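Local coordinates for protein tetraacyldisaccharide 4'-kinase (Aquifex aeolicus, PDB 4EHX) that probably transfers the gamma-phosphate of ATP to the 4'-position of a tetraacyldisaccharide 1-phosphate, giving lipid IVA, the last step of lipid IVA biosynthesis, at residues T22-G27 with H143-R148; K51-M56 with M204-C209; S265-E270 with I283-Y288. All blocks are in the same frame, centred on the assembly; numbering follows the deposited sequence.

Contact 1: residues T22-G27 with H143-R148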
loop_
_atom_site.group_PDB
_atom_site.type_symbol
_atom_site.label_atom_id
_atom_site.label_comp_id
_atom_site.label_asym_id
_atom_site.label_seq_id
_atom_site.Cartn_x
_atom_site.Cartn_y
_atom_site.Cartn_z
ATOM N N THR A 22 15.102 -15.088 -14.213
ATOM C CA THR A 22 15.511 -15.628 -15.514
ATOM C C THR A 22 14.501 -16.656 -16.016
ATOM O O THR A 22 14.147 -16.677 -17.208
ATOM C CB THR A 22 16.914 -16.251 -15.446
ATOM O OG1 THR A 22 17.867 -15.222 -15.153
ATOM C CG2 THR A 22 17.276 -16.919 -16.763
ATOM N N LEU A 23 14.013 -17.500 -15.114
ATOM C CA LEU A 23 13.019 -18.498 -15.513
ATOM C C LEU A 23 11.755 -17.849 -16.076
ATOM O O LEU A 23 11.250 -18.269 -17.125
ATOM C CB LEU A 23 12.688 -19.443 -14.350
ATOM C CG LEU A 23 13.861 -20.324 -13.901
ATOM C CD1 LEU A 23 13.511 -21.118 -12.649
ATOM C CD2 LEU A 23 14.291 -21.247 -15.023
ATOM N N TYR A 24 11.247 -16.818 -15.404
ATOM C CA TYR A 24 10.080 -16.114 -15.933
ATOM C C TYR A 24 10.407 -15.369 -17.223
ATOM O O TYR A 24 9.620 -15.400 -18.161
ATOM C CB TYR A 24 9.478 -15.158 -14.908
ATOM C CG TYR A 24 8.578 -15.867 -13.913
ATOM C CD1 TYR A 24 7.308 -16.285 -14.286
ATOM C CD2 TYR A 24 9.011 -16.136 -12.621
ATOM C CE1 TYR A 24 6.485 -16.930 -13.398
ATOM C CE2 TYR A 24 8.184 -16.790 -11.711
ATOM C CZ TYR A 24 6.927 -17.186 -12.114
ATOM O OH TYR A 24 6.091 -17.842 -11.246
ATOM N N ASP A 25 11.559 -14.694 -17.248
ATOM C CA ASP A 25 12.000 -13.933 -18.421
ATOM C C ASP A 25 11.969 -14.796 -19.683
ATOM O O ASP A 25 11.561 -14.341 -20.747
ATOM C CB ASP A 25 13.437 -13.430 -18.230
ATOM C CG ASP A 25 13.537 -12.255 -17.284
ATOM O OD1 ASP A 25 12.488 -11.738 -16.830
ATOM O OD2 ASP A 25 14.686 -11.830 -17.001
ATOM N N LYS A 26 12.405 -16.043 -19.548
ATOM C CA LYS A 26 12.621 -16.920 -20.692
ATOM C C LYS A 26 11.521 -17.950 -20.919
ATOM O O LYS A 26 11.679 -18.855 -21.740
ATOM C CB LYS A 26 13.985 -17.604 -20.562
ATOM C CG LYS A 26 15.133 -16.608 -20.487
ATOM C CD LYS A 26 16.490 -17.278 -20.639
ATOM C CE LYS A 26 17.551 -16.249 -21.033
ATOM N NZ LYS A 26 18.941 -16.716 -20.750
ATOM N N GLY A 27 10.419 -17.831 -20.186
ATOM C CA GLY A 27 9.261 -18.661 -20.453
ATOM C C GLY A 27 9.317 -20.049 -19.850
ATOM O O GLY A 27 8.588 -20.945 -20.271
ATOM N N HIS A 143 4.921 -10.852 -8.139
ATOM C CA HIS A 143 4.038 -12.003 -8.346
ATOM C C HIS A 143 3.895 -12.345 -9.832
ATOM O O HIS A 143 2.810 -12.225 -10.410
ATOM C CB HIS A 143 2.663 -11.776 -7.693
ATOM C CG HIS A 143 1.891 -13.045 -7.482
ATOM N ND1 HIS A 143 2.185 -13.931 -6.465
ATOM C CD2 HIS A 143 0.849 -13.585 -8.160
ATOM C CE1 HIS A 143 1.362 -14.965 -6.530
ATOM N NE2 HIS A 143 0.542 -14.781 -7.551
ATOM N N ARG A 144 4.994 -12.787 -10.445
ATOM C CA ARG A 144 5.074 -12.867 -11.901
ATOM C C ARG A 144 4.211 -13.969 -12.494
ATOM O O ARG A 144 3.909 -13.949 -13.690
ATOM C CB ARG A 144 6.528 -13.024 -12.352
ATOM C CG ARG A 144 7.394 -11.827 -11.967
ATOM C CD ARG A 144 8.789 -11.898 -12.587
ATOM N NE ARG A 144 8.772 -11.767 -14.049
ATOM C CZ ARG A 144 9.862 -11.845 -14.811
ATOM N NH1 ARG A 144 11.059 -12.045 -14.253
ATOM N NH2 ARG A 144 9.764 -11.738 -16.130
ATOM N N LYS A 145 3.804 -14.913 -11.649
ATOM C CA LYS A 145 2.912 -15.989 -12.072
ATOM C C LYS A 145 1.575 -15.455 -12.598
ATOM O O LYS A 145 0.886 -16.145 -13.337
ATOM C CB LYS A 145 2.654 -16.977 -10.916
ATOM C CG LYS A 145 1.850 -18.219 -11.317
ATOM C CD LYS A 145 1.123 -18.883 -10.134
ATOM C CE LYS A 145 2.022 -19.133 -8.943
ATOM N NZ LYS A 145 1.460 -20.201 -8.031
ATOM N N LEU A 146 1.191 -14.240 -12.203
ATOM C CA LEU A 146 -0.054 -13.664 -12.725
ATOM C C LEU A 146 0.220 -12.584 -13.753
ATOM O O LEU A 146 0.892 -11.590 -13.454
ATOM C CB LEU A 146 -0.954 -13.116 -11.601
ATOM C CG LEU A 146 -2.254 -12.408 -12.023
ATOM C CD1 LEU A 146 -3.155 -13.328 -12.846
ATOM C CD2 LEU A 146 -3.024 -11.930 -10.761
ATOM N N HIS A 147 -0.285 -12.782 -14.970
ATOM C CA HIS A 147 -0.140 -11.757 -15.998
ATOM C C HIS A 147 -0.769 -10.459 -15.524
ATOM O O HIS A 147 -1.868 -10.478 -14.959
ATOM C CB HIS A 147 -0.841 -12.150 -17.304
ATOM C CG HIS A 147 -0.856 -11.040 -18.315
ATOM N ND1 HIS A 147 0.270 -10.663 -19.015
ATOM C CD2 HIS A 147 -1.835 -10.183 -18.693
ATOM C CE1 HIS A 147 -0.019 -9.636 -19.796
ATOM N NE2 HIS A 147 -1.290 -9.326 -19.619
ATOM N N ARG A 148 -0.089 -9.340 -15.759
ATOM C CA ARG A 148 -0.733 -8.032 -15.599
ATOM C C ARG A 148 -0.668 -7.257 -16.908
ATOM O O ARG A 148 0.330 -7.294 -17.619
ATOM C CB ARG A 148 -0.169 -7.226 -14.400
ATOM C CG ARG A 148 1.256 -6.666 -14.528
ATOM C CD ARG A 148 2.354 -7.752 -14.606
ATOM N NE ARG A 148 2.133 -8.806 -13.598
ATOM C CZ ARG A 148 2.465 -8.718 -12.314
ATOM N NH1 ARG A 148 3.100 -7.649 -11.852
ATOM N NH2 ARG A 148 2.198 -9.727 -11.486
#
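The Y24 ring carries R144 CB over the middle of one face, 3.8 Å from the ring centroid and 8° off the normal, a CH-pi contact. The guanidinium of R144 is covered in return by Y24 CB, which lies over R144 CZ at 3.3 Å. The edge of the guanidinium goes to D25. The side chains of Y24 and R144 run past each other in opposite directions, with ring and guanidinium planes 32° apart. R144 bends at chi3 (67°), which carries its end back over the start of the tyrosine side chain. From there NH1 and NH2 grip D25 OD1 end-on, both on the one oxygen. NH2 reaches OD1 at 2.8 Å, nearly along the C-O bond. NH1 reaches OD1 at 3.0 Å from above the carboxylate plane. At the far end of the ring, Y24 OH lies 3.6 Å from K145 CB, while the K145 amine turns to D118. R144 NH1 also bonds N21 OD1, so the guanidinium holds the end of helix 7-25 at two residues. A leucine in place of R144 would probably leave D25 OD1 without its paired donors and uncover Y24 CB. The helix end closes with a Schellman motif at G27. R144 is the second residue of a type I turn, H143 to L146. The salt bridge and the CH-pi contact thus join this turn to the helix end, and the cation probably offsets the D25 charge.

Contact 2: residues K51-M56 with M204-C209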
loop_
_atom_site.group_PDB
_atom_site.type_symbol
_atom_site.label_atom_id
_atom_site.label_comp_id
_atom_site.label_asym_id
_atom_site.label_seq_id
_atom_site.Cartn_x
_atom_site.Cartn_y
_atom_site.Cartn_z
ATOM N N LYS A 51 2.690 2.913 -1.693
ATOM C CA LYS A 51 1.885 1.965 -2.453
ATOM C C LYS A 51 0.411 2.017 -2.046
ATOM O O LYS A 51 -0.471 1.968 -2.896
ATOM C CB LYS A 51 2.420 0.540 -2.280
ATOM C CG LYS A 51 1.574 -0.503 -2.956
ATOM C CD LYS A 51 1.364 -1.707 -2.051
ATOM C CE LYS A 51 0.475 -1.354 -0.868
ATOM N NZ LYS A 51 0.347 -2.487 0.072
ATOM N N THR A 52 0.150 2.094 -0.746
ATOM C CA THR A 52 -1.230 2.150 -0.260
ATOM C C THR A 52 -1.936 3.389 -0.811
ATOM O O THR A 52 -3.039 3.292 -1.362
ATOM C CB THR A 52 -1.294 2.126 1.284
ATOM O OG1 THR A 52 -0.640 0.946 1.759
ATOM C CG2 THR A 52 -2.741 2.103 1.765
ATOM N N SER A 53 -1.301 4.552 -0.672
ATOM C CA SER A 53 -1.867 5.781 -1.235
ATOM C C SER A 53 -2.109 5.670 -2.733
ATOM O O SER A 53 -3.133 6.139 -3.250
ATOM C CB SER A 53 -0.968 6.994 -0.954
ATOM O OG SER A 53 -0.916 7.273 0.422
ATOM N N PHE A 54 -1.170 5.065 -3.455
ATOM C CA PHE A 54 -1.338 4.966 -4.888
ATOM C C PHE A 54 -2.487 4.036 -5.260
ATOM O O PHE A 54 -3.217 4.298 -6.212
ATOM C CB PHE A 54 -0.046 4.530 -5.610
ATOM C CG PHE A 54 -0.164 4.622 -7.092
ATOM C CD1 PHE A 54 -0.030 5.853 -7.740
ATOM C CD2 PHE A 54 -0.467 3.501 -7.844
ATOM C CE1 PHE A 54 -0.182 5.957 -9.117
ATOM C CE2 PHE A 54 -0.633 3.600 -9.211
ATOM C CZ PHE A 54 -0.482 4.826 -9.852
ATOM N N VAL A 55 -2.643 2.934 -4.529
ATOM C CA VAL A 55 -3.772 2.040 -4.795
ATOM C C VAL A 55 -5.103 2.785 -4.647
ATOM O O VAL A 55 -5.993 2.663 -5.495
ATOM C CB VAL A 55 -3.737 0.769 -3.890
ATOM C CG1 VAL A 55 -5.004 -0.026 -4.061
ATOM C CG2 VAL A 55 -2.512 -0.082 -4.248
ATOM N N MET A 56 -5.238 3.567 -3.578
ATOM C CA MET A 56 -6.460 4.356 -3.363
ATOM C C MET A 56 -6.685 5.314 -4.524
ATOM O O MET A 56 -7.796 5.463 -5.033
ATOM C CB MET A 56 -6.349 5.164 -2.072
ATOM C CG MET A 56 -6.311 4.314 -0.804
ATOM S SD MET A 56 -5.763 5.302 0.617
ATOM C CE MET A 56 -7.143 6.440 0.744
ATOM N N MET A 204 4.913 11.569 -8.188
ATOM C CA MET A 204 3.826 11.492 -7.223
ATOM C C MET A 204 4.148 12.288 -5.974
ATOM O O MET A 204 5.208 12.108 -5.370
ATOM C CB MET A 204 3.574 10.031 -6.844
ATOM C CG MET A 204 2.562 9.864 -5.714
ATOM S SD MET A 204 2.219 8.110 -5.388
ATOM C CE MET A 204 2.563 8.029 -3.627
ATOM N N PHE A 205 3.224 13.168 -5.606
ATOM C CA PHE A 205 3.350 14.011 -4.420
ATOM C C PHE A 205 2.218 13.586 -3.514
ATOM O O PHE A 205 1.164 13.195 -3.999
ATOM C CB PHE A 205 3.171 15.496 -4.778
ATOM C CG PHE A 205 4.273 16.063 -5.642
ATOM C CD1 PHE A 205 4.324 15.786 -7.000
ATOM C CD2 PHE A 205 5.237 16.901 -5.099
ATOM C CE1 PHE A 205 5.335 16.319 -7.801
ATOM C CE2 PHE A 205 6.243 17.444 -5.894
ATOM C CZ PHE A 205 6.296 17.147 -7.242
ATOM N N ARG A 206 2.431 13.634 -2.203
ATOM C CA ARG A 206 1.326 13.427 -1.279
ATOM C C ARG A 206 1.200 14.652 -0.418
ATOM O O ARG A 206 2.185 15.136 0.128
ATOM C CB ARG A 206 1.534 12.170 -0.421
ATOM C CG ARG A 206 1.247 10.888 -1.180
ATOM C CD ARG A 206 1.145 9.692 -0.252
ATOM N NE ARG A 206 2.402 9.412 0.419
ATOM C CZ ARG A 206 2.591 8.399 1.258
ATOM N NH1 ARG A 206 1.598 7.565 1.530
ATOM N NH2 ARG A 206 3.775 8.222 1.825
ATOM N N GLU A 207 -0.015 15.167 -0.321
ATOM C CA GLU A 207 -0.264 16.405 0.381
ATOM C C GLU A 207 -1.405 16.237 1.386
ATOM O O GLU A 207 -2.387 15.547 1.116
ATOM C CB GLU A 207 -0.542 17.525 -0.635
ATOM C CG GLU A 207 0.681 17.791 -1.532
ATOM C CD GLU A 207 0.424 18.745 -2.694
ATOM O OE1 GLU A 207 -0.679 19.329 -2.791
ATOM O OE2 GLU A 207 1.350 18.906 -3.517
ATOM N N PHE A 208 -1.259 16.869 2.547
ATOM C CA PHE A 208 -2.224 16.731 3.635
ATOM C C PHE A 208 -3.589 17.254 3.221
ATOM O O PHE A 208 -3.720 18.397 2.793
ATOM C CB PHE A 208 -1.739 17.479 4.882
ATOM C CG PHE A 208 -2.689 17.393 6.053
ATOM C CD1 PHE A 208 -3.089 16.161 6.550
ATOM C CD2 PHE A 208 -3.176 18.542 6.658
ATOM C CE1 PHE A 208 -3.959 16.073 7.626
ATOM C CE2 PHE A 208 -4.044 18.460 7.734
ATOM C CZ PHE A 208 -4.435 17.227 8.219
ATOM N N CYS A 209 -4.606 16.413 3.368
ATOM C CA CYS A 209 -5.963 16.758 2.963
ATOM C C CYS A 209 -6.864 17.094 4.146
ATOM O O CYS A 209 -7.422 18.193 4.237
ATOM C CB CYS A 209 -6.583 15.591 2.192
ATOM S SG CYS A 209 -8.245 15.954 1.568
#
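Helix segment 51-56 faces strand segment 204-209, with CA atoms 8.3 Å apart at S53 and R206 and 8.6 Å apart at F54 and M204. S53 and R206 make the polar half of the contact. R206 NH1 gives a hydrogen bond to S53 OG at 2.8 Å, with an N-H...O angle of 159°. S53 OG sits at the edge of the guanidinium, only 7° out of its plane. The bend at chi3 (-64°) turns the guanidinium so that NH1 reaches the serine. R206 CD, set by the torsions before it, also lies against the serine, 3.5 Å from S53 CB. F54 and M204 make the apolar half. M204 SD lies 4.0 Å from F54 CD1, a Met-aromatic contact made obliquely to the ring. With CG anti to its N and chi2 extended, M204 puts its sulfur out from the strand toward the phenylalanine. K51 and T52, in the same helix segment, belong to the predicted ATP-binding P-loop, as in other P-loop kinases. The contact thus joins the start of the helix that follows this loop to strand 201-212. The helix also packs on the neighbouring strands: F54 touches V184 of strand 182-186, and S53 touches V298 of strand 291-300. These two strands flank strand 201-212, the first parallel to it and the second antiparallel. Helix 99-107 meets K51, T52, V55 and M56.

Contact 3: residues S265-E270 with I283-Y288; sequences SDFTPE and IKLQGY
This is a small apolar contact between two loops at the periphery of the fold, far from the predicted ATP site. The loop of 265-270 runs from strand 252-257 to strand 275-277, and that of 283-288 from helix 279-282 to strand 291-300. Two pairs of side chains carry it: F267 with L285, and P269 with Y288. P269 lies over one face of the Y288 ring. Its CG is 3.6 Å from the ring centroid and 27° off the normal, a CH-pi contact displaced toward the rim. The nearest ring atom is Y288 CE1, 3.2 Å from P269 CG, so the packing is tight. P269 CD also covers the hydroxyl end of the ring, at 3.6 Å from Y288 CZ. The proline and the tyrosine cross at about a right angle. Y288 has CG beside its N, chi1 -81°, which directs the ring toward the proline. In the second pair L285 CD2 does most of the touching. It lies 3.4 Å from F267 CD2, obliquely to the ring, and the two side chains also cross at about a right angle. L285 CD1 is next to the ring too, 4.1 Å from F267 CE2. L285 and Y288 are the first and last residues of a type II turn, closed by a backbone bond from Y288 N to L285 O. G287 fills the third position, where at these backbone angles a CB would crowd the carbonyl O of Q286. The turn thus presents both side chains to the other loop. Outside the two loop segments, the F267 ring meets F232 of strand 229-233, and L285 touches Y264. The 283-288 loop also reaches helix 99-107, where I283 packs on Y102 and L103 and Q286 bonds Y102 and K106.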
loop_
_atom_site.group_PDB
_atom_site.type_symbol
_atom_site.label_atom_id
_atom_site.label_comp_id
_atom_site.label_asym_id
_atom_site.label_seq_id
_atom_site.Cartn_x
_atom_site.Cartn_y
_atom_site.Cartn_z
ATOM N N SER A 265 -6.358 -3.895 23.098
ATOM C CA SER A 265 -7.341 -4.533 23.960
ATOM C C SER A 265 -7.469 -3.763 25.270
ATOM O O SER A 265 -8.524 -3.771 25.902
ATOM C CB SER A 265 -6.959 -5.993 24.224
ATOM O OG SER A 265 -5.608 -6.108 24.640
ATOM N N ASP A 266 -6.390 -3.088 25.661
ATOM C CA ASP A 266 -6.357 -2.341 26.916
ATOM C C ASP A 266 -6.380 -0.824 26.727
ATOM O O ASP A 266 -6.127 -0.078 27.675
ATOM C CB ASP A 266 -5.128 -2.732 27.744
ATOM C CG ASP A 266 -5.350 -3.990 28.568
ATOM O OD1 ASP A 266 -6.086 -4.889 28.109
ATOM O OD2 ASP A 266 -4.787 -4.078 29.680
ATOM N N PHE A 267 -6.678 -0.362 25.515
ATOM C CA PHE A 267 -6.716 1.078 25.251
ATOM C C PHE A 267 -7.935 1.752 25.895
ATOM O O PHE A 267 -9.078 1.335 25.672
ATOM C CB PHE A 267 -6.669 1.372 23.750
ATOM C CG PHE A 267 -6.524 2.830 23.432
ATOM C CD1 PHE A 267 -5.354 3.505 23.745
ATOM C CD2 PHE A 267 -7.558 3.531 22.837
ATOM C CE1 PHE A 267 -5.218 4.847 23.471
ATOM C CE2 PHE A 267 -7.425 4.876 22.554
ATOM C CZ PHE A 267 -6.254 5.534 22.872
ATOM N N THR A 268 -7.681 2.786 26.697
ATOM C CA THR A 268 -8.737 3.473 27.439
ATOM C C THR A 268 -8.626 4.992 27.304
ATOM O O THR A 268 -7.974 5.651 28.104
ATOM C CB THR A 268 -8.720 3.090 28.923
ATOM O OG1 THR A 268 -8.676 1.661 29.052
ATOM C CG2 THR A 268 -9.955 3.613 29.606
ATOM N N PRO A 269 -9.272 5.549 26.277
ATOM C CA PRO A 269 -9.232 6.992 26.017
ATOM C C PRO A 269 -10.143 7.785 26.959
ATOM O O PRO A 269 -11.076 7.233 27.549
ATOM C CB PRO A 269 -9.728 7.103 24.571
ATOM C CG PRO A 269 -10.572 5.906 24.367
ATOM C CD PRO A 269 -9.947 4.812 25.198
ATOM N N GLU A 270 -9.846 9.073 27.089
ATOM C CA GLU A 270 -10.610 9.982 27.943
ATOM C C GLU A 270 -11.701 10.681 27.146
ATOM O O GLU A 270 -11.441 11.234 26.081
ATOM C CB GLU A 270 -9.690 11.059 28.502
ATOM C CG GLU A 270 -8.540 10.558 29.336
ATOM C CD GLU A 270 -7.652 11.693 29.800
ATOM O OE1 GLU A 270 -6.417 11.513 29.808
ATOM O OE2 GLU A 270 -8.197 12.768 30.146
ATOM N N ILE A 283 -7.675 1.103 12.794
ATOM C CA ILE A 283 -8.596 0.019 12.446
ATOM C C ILE A 283 -9.020 -0.770 13.685
ATOM O O ILE A 283 -10.048 -1.441 13.670
ATOM C CB ILE A 283 -8.036 -0.948 11.369
ATOM C CG1 ILE A 283 -6.706 -1.552 11.809
ATOM C CG2 ILE A 283 -7.891 -0.245 10.033
ATOM C CD1 ILE A 283 -6.155 -2.589 10.836
ATOM N N LYS A 284 -8.242 -0.660 14.758
ATOM C CA LYS A 284 -8.507 -1.421 15.976
ATOM C C LYS A 284 -9.288 -0.603 16.991
ATOM O O LYS A 284 -9.586 -1.077 18.086
ATOM C CB LYS A 284 -7.193 -1.913 16.592
ATOM C CG LYS A 284 -6.420 -2.867 15.697
ATOM C CD LYS A 284 -4.937 -2.544 15.703
ATOM C CE LYS A 284 -4.178 -3.410 14.710
ATOM N NZ LYS A 284 -4.295 -4.852 15.048
ATOM N N LEU A 285 -9.628 0.627 16.616
ATOM C CA LEU A 285 -10.282 1.559 17.526
ATOM C C LEU A 285 -11.562 2.136 16.937
ATOM O O LEU A 285 -11.961 3.257 17.265
ATOM C CB LEU A 285 -9.327 2.692 17.893
ATOM C CG LEU A 285 -8.086 2.260 18.669
ATOM C CD1 LEU A 285 -7.066 3.382 18.707
ATOM C CD2 LEU A 285 -8.492 1.839 20.080
ATOM N N GLN A 286 -12.216 1.380 16.067
ATOM C CA GLN A 286 -13.436 1.889 15.449
ATOM C C GLN A 286 -14.528 2.046 16.495
ATOM O O GLN A 286 -14.653 1.228 17.408
ATOM C CB GLN A 286 -13.887 0.969 14.314
ATOM C CG GLN A 286 -12.812 0.813 13.241
ATOM C CD GLN A 286 -13.204 -0.165 12.160
ATOM O OE1 GLN A 286 -14.318 -0.116 11.639
ATOM N NE2 GLN A 286 -12.291 -1.067 11.822
ATOM N N GLY A 287 -15.316 3.105 16.376
ATOM C CA GLY A 287 -16.338 3.349 17.377
ATOM C C GLY A 287 -15.914 4.409 18.372
ATOM O O GLY A 287 -16.744 5.195 18.826
ATOM N N TYR A 288 -14.629 4.435 18.722
ATOM C CA TYR A 288 -14.109 5.573 19.472
ATOM C C TYR A 288 -14.174 6.775 18.547
ATOM O O TYR A 288 -13.394 6.899 17.606
ATOM C CB TYR A 288 -12.677 5.326 19.970
ATOM C CG TYR A 288 -12.623 4.496 21.233
ATOM C CD1 TYR A 288 -13.200 4.956 22.420
ATOM C CD2 TYR A 288 -12.005 3.260 21.245
ATOM C CE1 TYR A 288 -13.160 4.191 23.575
ATOM C CE2 TYR A 288 -11.955 2.494 22.385
ATOM C CZ TYR A 288 -12.525 2.963 23.551
ATOM O OH TYR A 288 -12.461 2.174 24.679
#

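How the contacts relate
The centre of contact 2 lies about 9 Å from the centre of the chain, nearer than those of the other two, and contacts 1 and 3 lie on opposite sides of the chain's centre. The centres of contacts 1 and 2 are about 28 Å apart, those of 2 and 3 about 26 Å, and those of 1 and 3 about 44 Å. None touches another. Along the chain, contacts 1 and 2 interleave, while contact 3 follows both. Strand 291-300 comes after the 283-288 loop and pairs antiparallel with strand 201-212 of contact 2. Helix 99-107 borders both contacts 2 and 3. Two predicted ATP-binding residues thus lie in the central contact's helix segment, while the outer two join peripheral loops and a helix end.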